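Long-range contacts in transcriptional regulator, TetR family (Agrobacterium tumefaciens, PDB 3C2B), which probably binds DNA through a helix-turn-helix domain and regulates transcription, as TetR-family repressors generally do: residues L93-L104 and F168-H177; S153-A164 and F201-V210. One frame throughout, in Å; residues are numbered along the deposited sequence.

How the interactions relate
After the N-terminal helices, with their predicted helix-turn-helix, the chain reaches helix 86-104, and 64 residues after L104, F168-H177 packs back against it, at the end of helix 161-173 and the start of helix 176-181: interaction 1 closes that loop. Inside it, 153-164, the connection after helix 137-152 and the first turn of helix 161-173, is met by 201-210, closing a second loop. The two loops cross, their segments alternating. Helix 161-173 serves both, its start in interaction 2 and its end in interaction 1. They meet where F168 CB lies 3.6 Å from F201 CD1. Together they tie helices 86-104, 161-173 and 190-205 into one bundle, and both reach the second subunit.

Interaction 1: residues L93-L104 and F168-H177; sequences LEVFAHDLLDVL and FYGLIVSDLH
The segments 93-104 and 168-173 of two helices cross at -64°, their axes 10.1 Å apart at closest approach, in the all-helical C-terminal domain of a TetR-family regulator. I172 is the knob of a knobs-into-holes fit, set among F96, A97, L100 and L101. The small A97 lets it come close: A97 CB is 3.6 Å from I172 CD1, while I172 CG2 meets L101 CG. With CG1 anti to its carbonyl carbon (chi1 -60°), I172 also lays CD1 over the face of the F168 ring one turn earlier on the same helix. That ring lies beside L93, whose CD2 meets F168 CE2 and whose carbonyl oxygen lies at the ring edge. The rings of F96 and F168 are nearly parallel but slid apart, with centroids 5.9 Å from each other.

Farther along, L100 sends CD2 over the face of the Y169 ring, 4.0 Å from its centroid, a CH-pi contact. Between L100 and L104 sits V173, whose compact branch CG2 is packed tightly against L104 CD1, at 3.5 Å. Helix 168-173 ends here: S174 takes a positive phi in a type II' turn from V173 to L176. Its hydroxyl bonds to R166 of the second subunit, as do the carbonyls of L171 and I172, so the C-terminal end of this helix is held against the second subunit. Beyond the turn, L104 CD2 stands over the H177 ring, offset toward the rim. One water bridges L104 O and H177: it donates to the carbonyl and lies 2.9 Å from H177 NE2.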
loop_
_atom_site.group_PDB
_atom_site.type_symbol
_atom_site.label_atom_id
_atom_site.label_comp_id
_atom_site.label_asym_id
_atom_site.label_seq_id
_atom_site.Cartn_x
_atom_site.Cartn_y
_atom_site.Cartn_z
ATOM N N LEU A 93 1.141 -21.535 5.766
ATOM C CA LEU A 93 1.541 -20.304 5.074
ATOM C C LEU A 93 0.492 -19.864 4.082
ATOM O O LEU A 93 0.255 -18.683 3.961
ATOM C CB LEU A 93 2.871 -20.452 4.402
ATOM C CG LEU A 93 4.113 -20.565 5.302
ATOM C CD1 LEU A 93 5.298 -20.971 4.436
ATOM C CD2 LEU A 93 4.420 -19.248 6.081
ATOM N N GLU A 94 -0.168 -20.794 3.384
ATOM C CA GLU A 94 -1.269 -20.384 2.519
ATOM C C GLU A 94 -2.442 -19.798 3.321
ATOM O O GLU A 94 -3.029 -18.806 2.908
ATOM C CB GLU A 94 -1.777 -21.545 1.660
ATOM C CG GLU A 94 -0.756 -22.019 0.615
ATOM C CD GLU A 94 -1.346 -23.042 -0.365
ATOM O OE1 GLU A 94 -2.531 -22.921 -0.760
ATOM O OE2 GLU A 94 -0.616 -23.970 -0.743
ATOM N N VAL A 95 -2.815 -20.456 4.428
ATOM C CA VAL A 95 -3.927 -19.975 5.247
ATOM C C VAL A 95 -3.597 -18.570 5.788
ATOM O O VAL A 95 -4.420 -17.664 5.734
ATOM C CB VAL A 95 -4.326 -20.987 6.356
ATOM C CG1 VAL A 95 -5.381 -20.381 7.314
ATOM C CG2 VAL A 95 -4.828 -22.320 5.735
ATOM N N PHE A 96 -2.361 -18.406 6.256
ATOM C CA PHE A 96 -1.914 -17.104 6.650
ATOM C C PHE A 96 -2.119 -16.036 5.522
ATOM O O PHE A 96 -2.734 -14.976 5.731
ATOM C CB PHE A 96 -0.444 -17.129 7.073
ATOM C CG PHE A 96 0.061 -15.774 7.340
ATOM C CD1 PHE A 96 -0.169 -15.178 8.596
ATOM C CD2 PHE A 96 0.676 -15.029 6.317
ATOM C CE1 PHE A 96 0.236 -13.864 8.856
ATOM C CE2 PHE A 96 1.085 -13.682 6.566
ATOM C CZ PHE A 96 0.845 -13.104 7.846
ATOM N N ALA A 97 -1.578 -16.310 4.338
ATOM C CA ALA A 97 -1.623 -15.308 3.247
ATOM C C ALA A 97 -3.059 -14.874 2.941
ATOM O O ALA A 97 -3.329 -13.687 2.775
ATOM C CB ALA A 97 -0.927 -15.857 2.014
ATOM N N HIS A 98 -3.975 -15.844 2.896
ATOM C CA HIS A 98 -5.384 -15.604 2.613
ATOM C C HIS A 98 -6.043 -14.799 3.756
ATOM O O HIS A 98 -6.776 -13.833 3.500
ATOM C CB HIS A 98 -6.058 -16.996 2.411
ATOM C CG HIS A 98 -7.420 -16.966 1.774
ATOM N ND1 HIS A 98 -7.967 -18.084 1.159
ATOM C CD2 HIS A 98 -8.372 -15.996 1.697
ATOM C CE1 HIS A 98 -9.190 -17.798 0.731
ATOM N NE2 HIS A 98 -9.448 -16.534 1.027
ATOM N N ASP A 99 -5.789 -15.209 5.014
ATOM C CA ASP A 99 -6.168 -14.414 6.194
ATOM C C ASP A 99 -5.640 -12.951 6.123
ATOM O O ASP A 99 -6.365 -12.021 6.407
ATOM C CB ASP A 99 -5.622 -15.057 7.467
ATOM C CG ASP A 99 -6.295 -16.360 7.813
ATOM O OD1 ASP A 99 -7.347 -16.706 7.226
ATOM O OD2 ASP A 99 -5.776 -17.050 8.720
ATOM N N LEU A 100 -4.389 -12.759 5.767
ATOM C CA LEU A 100 -3.832 -11.384 5.594
ATOM C C LEU A 100 -4.651 -10.531 4.588
ATOM O O LEU A 100 -5.096 -9.418 4.902
ATOM C CB LEU A 100 -2.348 -11.422 5.191
ATOM C CG LEU A 100 -1.693 -10.022 4.913
ATOM C CD1 LEU A 100 -1.872 -9.039 6.105
ATOM C CD2 LEU A 100 -0.172 -10.168 4.595
ATOM N N LEU A 101 -4.867 -11.090 3.400
ATOM C CA LEU A 101 -5.602 -10.415 2.349
ATOM C C LEU A 101 -7.010 -10.025 2.834
ATOM O O LEU A 101 -7.469 -8.894 2.656
ATOM C CB LEU A 101 -5.654 -11.334 1.132
ATOM C CG LEU A 101 -4.307 -11.392 0.410
ATOM C CD1 LEU A 101 -4.243 -12.643 -0.507
ATOM C CD2 LEU A 101 -3.916 -10.030 -0.318
ATOM N N ASP A 102 -7.655 -10.997 3.468
ATOM C CA ASP A 102 -8.969 -10.851 4.019
ATOM C C ASP A 102 -8.997 -9.789 5.111
ATOM O O ASP A 102 -9.895 -8.996 5.156
ATOM C CB ASP A 102 -9.362 -12.207 4.571
ATOM C CG ASP A 102 -10.777 -12.477 4.416
ATOM O OD1 ASP A 102 -11.237 -12.618 3.261
ATOM O OD2 ASP A 102 -11.427 -12.561 5.448
ATOM N N VAL A 103 -8.032 -9.777 6.013
ATOM C CA VAL A 103 -7.948 -8.701 7.038
ATOM C C VAL A 103 -7.766 -7.329 6.308
ATOM O O VAL A 103 -8.450 -6.351 6.607
ATOM C CB VAL A 103 -6.771 -8.954 8.025
ATOM C CG1 VAL A 103 -6.277 -7.660 8.677
ATOM C CG2 VAL A 103 -7.126 -10.005 9.126
ATOM N N LEU A 104 -6.849 -7.233 5.356
ATOM C CA LEU A 104 -6.676 -5.914 4.684
ATOM C C LEU A 104 -7.913 -5.409 3.953
ATOM O O LEU A 104 -8.194 -4.198 3.949
ATOM C CB LEU A 104 -5.492 -5.938 3.731
ATOM C CG LEU A 104 -4.171 -6.305 4.453
ATOM C CD1 LEU A 104 -2.992 -6.526 3.444
ATOM C CD2 LEU A 104 -3.829 -5.257 5.596
ATOM N N PHE A 168 7.659 -11.905 2.058
ATOM C CA PHE A 168 6.403 -12.646 2.031
ATOM C C PHE A 168 5.239 -11.692 1.968
ATOM O O PHE A 168 4.313 -11.871 1.161
ATOM C CB PHE A 168 6.298 -13.515 3.286
ATOM C CG PHE A 168 5.208 -14.562 3.247
ATOM C CD1 PHE A 168 4.790 -15.151 2.043
ATOM C CD2 PHE A 168 4.599 -14.974 4.430
ATOM C CE1 PHE A 168 3.806 -16.154 2.043
ATOM C CE2 PHE A 168 3.629 -15.994 4.428
ATOM C CZ PHE A 168 3.230 -16.573 3.222
ATOM N N TYR A 169 5.311 -10.625 2.745
ATOM C CA TYR A 169 4.192 -9.695 2.825
ATOM C C TYR A 169 4.035 -9.013 1.479
ATOM O O TYR A 169 2.911 -8.865 0.976
ATOM C CB TYR A 169 4.463 -8.687 3.956
ATOM C CG TYR A 169 3.313 -7.754 4.272
ATOM C CD1 TYR A 169 2.926 -6.739 3.399
ATOM C CD2 TYR A 169 2.618 -7.901 5.458
ATOM C CE1 TYR A 169 1.842 -5.907 3.727
ATOM C CE2 TYR A 169 1.563 -7.054 5.804
ATOM C CZ TYR A 169 1.180 -6.100 4.952
ATOM O OH TYR A 169 0.156 -5.314 5.366
ATOM N N GLY A 170 5.146 -8.554 0.900
ATOM C CA GLY A 170 5.072 -7.845 -0.398
ATOM C C GLY A 170 4.585 -8.788 -1.500
ATOM O O GLY A 170 3.811 -8.403 -2.395
ATOM N N LEU A 171 5.029 -10.037 -1.439
ATOM C CA LEU A 171 4.554 -11.070 -2.383
ATOM C C LEU A 171 3.053 -11.369 -2.278
ATOM O O LEU A 171 2.387 -11.574 -3.296
ATOM C CB LEU A 171 5.350 -12.378 -2.272
ATOM C CG LEU A 171 6.845 -12.325 -2.683
ATOM C CD1 LEU A 171 7.567 -13.622 -2.247
ATOM C CD2 LEU A 171 7.044 -12.138 -4.230
ATOM N N ILE A 172 2.524 -11.459 -1.066
ATOM C CA ILE A 172 1.089 -11.665 -0.906
ATOM C C ILE A 172 0.272 -10.445 -1.407
ATOM O O ILE A 172 -0.655 -10.599 -2.202
ATOM C CB ILE A 172 0.758 -11.951 0.577
ATOM C CG1 ILE A 172 1.508 -13.219 1.061
ATOM C CG2 ILE A 172 -0.761 -12.038 0.778
ATOM C CD1 ILE A 172 1.582 -13.274 2.593
ATOM N N VAL A 173 0.657 -9.249 -0.956
ATOM C CA VAL A 173 -0.176 -8.054 -1.009
ATOM C C VAL A 173 0.194 -7.149 -2.235
ATOM O O VAL A 173 -0.664 -6.468 -2.777
ATOM C CB VAL A 173 -0.017 -7.225 0.308
ATOM C CG1 VAL A 173 -0.837 -5.892 0.258
ATOM C CG2 VAL A 173 -0.503 -8.032 1.511
ATOM N N SER A 174 1.467 -7.156 -2.642
ATOM C CA SER A 174 1.976 -6.120 -3.576
ATOM C C SER A 174 1.321 -4.750 -3.323
ATOM O O SER A 174 1.302 -4.276 -2.188
ATOM C CB SER A 174 1.805 -6.618 -5.016
ATOM O OG SER A 174 2.307 -5.697 -5.937
ATOM N N ASP A 175 0.733 -4.112 -4.328
ATOM C CA ASP A 175 0.102 -2.798 -4.081
ATOM C C ASP A 175 -1.400 -2.915 -3.753
ATOM O O ASP A 175 -2.104 -1.937 -3.775
ATOM C CB ASP A 175 0.317 -1.852 -5.283
ATOM C CG ASP A 175 -0.324 -2.397 -6.544
ATOM O OD1 ASP A 175 -0.565 -3.629 -6.646
ATOM O OD2 ASP A 175 -0.577 -1.608 -7.442
ATOM N N LEU A 176 -1.898 -4.112 -3.440
ATOM C CA LEU A 176 -3.331 -4.255 -3.333
ATOM C C LEU A 176 -3.946 -3.473 -2.176
ATOM O O LEU A 176 -5.097 -3.063 -2.258
ATOM C CB LEU A 176 -3.696 -5.739 -3.231
ATOM C CG LEU A 176 -5.189 -5.993 -3.120
ATOM C CD1 LEU A 176 -5.936 -5.683 -4.458
ATOM C CD2 LEU A 176 -5.422 -7.405 -2.658
ATOM N N HIS A 177 -3.202 -3.294 -1.073
ATOM C CA HIS A 177 -3.762 -2.574 0.081
ATOM C C HIS A 177 -3.989 -1.095 -0.267
ATOM O O HIS A 177 -5.102 -0.590 -0.089
ATOM C CB HIS A 177 -2.874 -2.753 1.331
ATOM C CG HIS A 177 -3.513 -2.292 2.595
ATOM N ND1 HIS A 177 -2.797 -2.048 3.743
ATOM C CD2 HIS A 177 -4.820 -2.088 2.916
ATOM C CE1 HIS A 177 -3.636 -1.717 4.724
ATOM N NE2 HIS A 177 -4.866 -1.714 4.239
HETATM O O HOH W 1 -7.342 -2.424 5.498
#

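Interaction 2: residues S153-A164 and F201-V210; sequences SGYLRFDDAEEA and FLTLYGTEKV
L156 points its branched end, suited to two partners, into the apolar centre, CD1 4.0 Å from F201 CE2 and CD2 3.8 Å from L202 CD2. Y155 CB packs on V210 CB (3.6 Å). The broad Y205 ring carries A164 CB over the centre of one face and takes R157 O at its edge; its hydroxyl bonds to S167. F158 CB packs against Y205 CD1.

L156 and G206 form a single beta bridge in an otherwise helical domain; G206, without a side chain, can sit close against L202 O. R157 N gives a bond to Y205 O in the carbonyl plane, and T207 N reaches Y155 O from above its plane.

At the polar edge, T207 OG1 donates on a lone pair to G154 O (2.7 Å) and weakly caps V210 N. G154 takes a positive phi, easy for glycine, in the Schellman motif ending helix 137-152. The extended K209 chain passes the Y155 ring in an off-centre cation-pi contact, and its NZ donates a hydrogen bond to S153 O (2.8 Å); Y155 OH bonds to E213. All four hydrogen bonds across the contact end on backbone carbonyls, two from backbone N-H groups, so the edge probably depends on main-chain course as well as on T207 and K209.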
loop_
_atom_site.group_PDB
_atom_site.type_symbol
_atom_site.label_atom_id
_atom_site.label_comp_id
_atom_site.label_asym_id
_atom_site.label_seq_id
_atom_site.Cartn_x
_atom_site.Cartn_y
_atom_site.Cartn_z
ATOM N N SER A 153 12.489 -26.234 11.769
ATOM C CA SER A 153 12.195 -27.548 11.285
ATOM C C SER A 153 13.061 -27.880 10.108
ATOM O O SER A 153 12.906 -28.934 9.509
ATOM C CB SER A 153 10.717 -27.672 10.941
ATOM O OG SER A 153 9.916 -27.508 12.105
ATOM N N GLY A 154 13.991 -26.980 9.791
ATOM C CA GLY A 154 14.941 -27.168 8.712
ATOM C C GLY A 154 14.396 -26.854 7.332
ATOM O O GLY A 154 15.060 -27.161 6.320
ATOM N N TYR A 155 13.201 -26.253 7.263
ATOM C CA TYR A 155 12.539 -26.018 5.949
ATOM C C TYR A 155 12.777 -24.633 5.320
ATOM O O TYR A 155 12.582 -24.467 4.130
ATOM C CB TYR A 155 11.029 -26.289 6.027
ATOM C CG TYR A 155 10.662 -27.695 6.441
ATOM C CD1 TYR A 155 11.108 -28.817 5.710
ATOM C CD2 TYR A 155 9.850 -27.910 7.565
ATOM C CE1 TYR A 155 10.762 -30.105 6.103
ATOM C CE2 TYR A 155 9.496 -29.190 7.951
ATOM C CZ TYR A 155 9.957 -30.279 7.230
ATOM O OH TYR A 155 9.583 -31.532 7.650
ATOM N N LEU A 156 13.196 -23.663 6.127
ATOM C CA LEU A 156 13.455 -22.281 5.677
ATOM C C LEU A 156 14.839 -21.819 6.085
ATOM O O LEU A 156 15.285 -22.074 7.203
ATOM C CB LEU A 156 12.449 -21.293 6.287
ATOM C CG LEU A 156 10.980 -21.512 5.988
ATOM C CD1 LEU A 156 10.216 -20.427 6.732
ATOM C CD2 LEU A 156 10.759 -21.440 4.468
ATOM N N ARG A 157 15.493 -21.113 5.176
ATOM C CA ARG A 157 16.788 -20.555 5.448
ATOM C C ARG A 157 16.730 -19.066 5.119
ATOM O O ARG A 157 16.196 -18.688 4.083
ATOM C CB ARG A 157 17.854 -21.300 4.607
ATOM C CG ARG A 157 19.058 -20.481 4.222
ATOM C CD ARG A 157 19.986 -21.149 3.154
ATOM N NE ARG A 157 19.373 -21.479 1.846
ATOM C CZ ARG A 157 18.719 -20.636 1.028
ATOM N NH1 ARG A 157 18.498 -19.355 1.353
ATOM N NH2 ARG A 157 18.252 -21.096 -0.133
ATOM N N PHE A 158 17.254 -18.222 6.002
ATOM C CA PHE A 158 17.345 -16.776 5.726
ATOM C C PHE A 158 18.373 -16.139 6.652
ATOM O O PHE A 158 18.585 -16.616 7.760
ATOM C CB PHE A 158 15.978 -16.051 5.874
ATOM C CG PHE A 158 15.172 -16.506 7.081
ATOM C CD1 PHE A 158 14.158 -17.427 6.928
ATOM C CD2 PHE A 158 15.487 -16.069 8.356
ATOM C CE1 PHE A 158 13.445 -17.894 8.024
ATOM C CE2 PHE A 158 14.782 -16.518 9.463
ATOM C CZ PHE A 158 13.755 -17.438 9.302
ATOM N N ASP A 159 18.985 -15.051 6.180
ATOM C CA ASP A 159 19.870 -14.203 6.986
ATOM C C ASP A 159 19.119 -13.427 8.066
ATOM O O ASP A 159 19.623 -13.241 9.171
ATOM C CB ASP A 159 20.599 -13.209 6.088
ATOM C CG ASP A 159 21.608 -13.888 5.173
ATOM O OD1 ASP A 159 21.453 -13.822 3.926
ATOM O OD2 ASP A 159 22.554 -14.505 5.711
ATOM N N ASP A 160 17.906 -12.985 7.746
ATOM C CA ASP A 160 17.190 -12.113 8.630
ATOM C C ASP A 160 15.702 -12.456 8.546
ATOM O O ASP A 160 15.101 -12.352 7.514
ATOM C CB ASP A 160 17.507 -10.661 8.223
ATOM C CG ASP A 160 16.743 -9.632 9.018
ATOM O OD1 ASP A 160 15.843 -10.001 9.799
ATOM O OD2 ASP A 160 17.044 -8.436 8.841
ATOM N N ALA A 161 15.123 -12.857 9.665
ATOM C CA ALA A 161 13.757 -13.298 9.718
ATOM C C ALA A 161 12.733 -12.213 9.346
ATOM O O ALA A 161 11.699 -12.530 8.788
ATOM C CB ALA A 161 13.446 -13.858 11.118
ATOM N N GLU A 162 12.986 -10.962 9.729
ATOM C CA GLU A 162 12.078 -9.844 9.428
ATOM C C GLU A 162 12.035 -9.534 7.919
ATOM O O GLU A 162 11.014 -9.120 7.400
ATOM C CB GLU A 162 12.525 -8.581 10.161
ATOM C CG GLU A 162 12.204 -8.559 11.664
ATOM C CD GLU A 162 12.877 -7.372 12.417
ATOM O OE1 GLU A 162 13.640 -6.583 11.783
ATOM O OE2 GLU A 162 12.630 -7.228 13.642
ATOM N N GLU A 163 13.168 -9.714 7.256
ATOM C CA GLU A 163 13.329 -9.533 5.843
ATOM C C GLU A 163 12.593 -10.643 5.069
ATOM O O GLU A 163 11.958 -10.385 4.057
ATOM C CB GLU A 163 14.824 -9.513 5.558
ATOM C CG GLU A 163 15.233 -9.269 4.159
ATOM C CD GLU A 163 14.981 -7.861 3.625
ATOM O OE1 GLU A 163 14.858 -6.883 4.392
ATOM O OE2 GLU A 163 14.949 -7.751 2.389
ATOM N N ALA A 164 12.653 -11.867 5.588
ATOM C CA ALA A 164 11.858 -12.949 5.047
ATOM C C ALA A 164 10.390 -12.604 5.144
ATOM O O ALA A 164 9.669 -12.827 4.201
ATOM C CB ALA A 164 12.138 -14.264 5.761
ATOM N N PHE A 201 7.559 -17.476 -2.017
ATOM C CA PHE A 201 8.241 -17.476 -0.711
ATOM C C PHE A 201 9.139 -18.708 -0.486
ATOM O O PHE A 201 10.262 -18.594 0.014
ATOM C CB PHE A 201 7.205 -17.353 0.412
ATOM C CG PHE A 201 7.813 -17.240 1.797
ATOM C CD1 PHE A 201 8.533 -16.115 2.169
ATOM C CD2 PHE A 201 7.708 -18.284 2.707
ATOM C CE1 PHE A 201 9.104 -16.025 3.464
ATOM C CE2 PHE A 201 8.294 -18.195 3.979
ATOM C CZ PHE A 201 8.988 -17.066 4.348
ATOM N N LEU A 202 8.673 -19.873 -0.916
ATOM C CA LEU A 202 9.402 -21.131 -0.737
ATOM C C LEU A 202 10.569 -21.273 -1.716
ATOM O O LEU A 202 11.596 -21.872 -1.397
ATOM C CB LEU A 202 8.430 -22.323 -0.805
ATOM C CG LEU A 202 7.471 -22.446 0.404
ATOM C CD1 LEU A 202 6.594 -23.712 0.325
ATOM C CD2 LEU A 202 8.215 -22.442 1.768
ATOM N N THR A 203 10.411 -20.717 -2.916
ATOM C CA THR A 203 11.517 -20.569 -3.843
ATOM C C THR A 203 12.629 -19.716 -3.230
ATOM O O THR A 203 13.796 -20.064 -3.311
ATOM C CB THR A 203 11.041 -19.979 -5.171
ATOM O OG1 THR A 203 10.044 -20.848 -5.714
ATOM C CG2 THR A 203 12.200 -19.866 -6.160
ATOM N N LEU A 204 12.261 -18.624 -2.585
ATOM C CA LEU A 204 13.248 -17.687 -2.040
ATOM C C LEU A 204 13.960 -18.247 -0.818
ATOM O O LEU A 204 15.160 -18.192 -0.717
ATOM C CB LEU A 204 12.535 -16.387 -1.674
ATOM C CG LEU A 204 12.660 -15.087 -2.468
ATOM C CD1 LEU A 204 13.182 -15.235 -3.878
ATOM C CD2 LEU A 204 11.410 -14.256 -2.427
ATOM N N TYR A 205 13.202 -18.791 0.120
ATOM C CA TYR A 205 13.721 -19.170 1.426
ATOM C C TYR A 205 13.572 -20.655 1.738
ATOM O O TYR A 205 13.895 -21.064 2.837
ATOM C CB TYR A 205 13.020 -18.377 2.539
ATOM C CG TYR A 205 13.151 -16.896 2.347
ATOM C CD1 TYR A 205 14.336 -16.240 2.643
ATOM C CD2 TYR A 205 12.109 -16.153 1.808
ATOM C CE1 TYR A 205 14.475 -14.840 2.430
ATOM C CE2 TYR A 205 12.248 -14.794 1.573
ATOM C CZ TYR A 205 13.416 -14.137 1.892
ATOM O OH TYR A 205 13.519 -12.772 1.702
ATOM N N GLY A 206 13.090 -21.452 0.791
ATOM C CA GLY A 206 12.939 -22.866 1.058
ATOM C C GLY A 206 14.271 -23.595 0.942
ATOM O O GLY A 206 15.019 -23.371 0.012
ATOM N N THR A 207 14.545 -24.481 1.894
ATOM C CA THR A 207 15.737 -25.311 1.847
ATOM C C THR A 207 15.444 -26.533 0.980
ATOM O O THR A 207 14.291 -26.867 0.713
ATOM C CB THR A 207 16.110 -25.831 3.252
ATOM O OG1 THR A 207 15.082 -26.717 3.693
ATOM C CG2 THR A 207 16.252 -24.702 4.256
ATOM N N GLU A 208 16.502 -27.208 0.552
ATOM C CA GLU A 208 16.398 -28.478 -0.142
ATOM C C GLU A 208 15.450 -29.500 0.537
ATOM O O GLU A 208 14.710 -30.207 -0.147
ATOM C CB GLU A 208 17.809 -29.017 -0.318
ATOM C CG GLU A 208 17.907 -30.412 -0.865
ATOM C CD GLU A 208 19.058 -30.566 -1.843
ATOM O OE1 GLU A 208 20.008 -29.717 -1.812
ATOM O OE2 GLU A 208 18.988 -31.529 -2.651
ATOM N N LYS A 209 15.458 -29.556 1.867
ATOM C CA LYS A 209 14.540 -30.412 2.652
ATOM C C LYS A 209 13.056 -30.118 2.370
ATOM O O LYS A 209 12.284 -31.058 2.148
ATOM C CB LYS A 209 14.805 -30.254 4.159
ATOM C CG LYS A 209 14.150 -31.311 5.066
ATOM C CD LYS A 209 14.403 -31.020 6.546
ATOM C CE LYS A 209 13.832 -32.112 7.443
ATOM N NZ LYS A 209 13.434 -31.601 8.805
ATOM N N VAL A 210 12.653 -28.839 2.394
ATOM C CA VAL A 210 11.248 -28.498 2.178
ATOM C C VAL A 210 10.777 -28.905 0.777
ATOM O O VAL A 210 9.689 -29.428 0.631
ATOM C CB VAL A 210 10.922 -27.023 2.509
ATOM C CG1 VAL A 210 11.305 -26.084 1.350
ATOM C CG2 VAL A 210 9.437 -26.865 2.838
#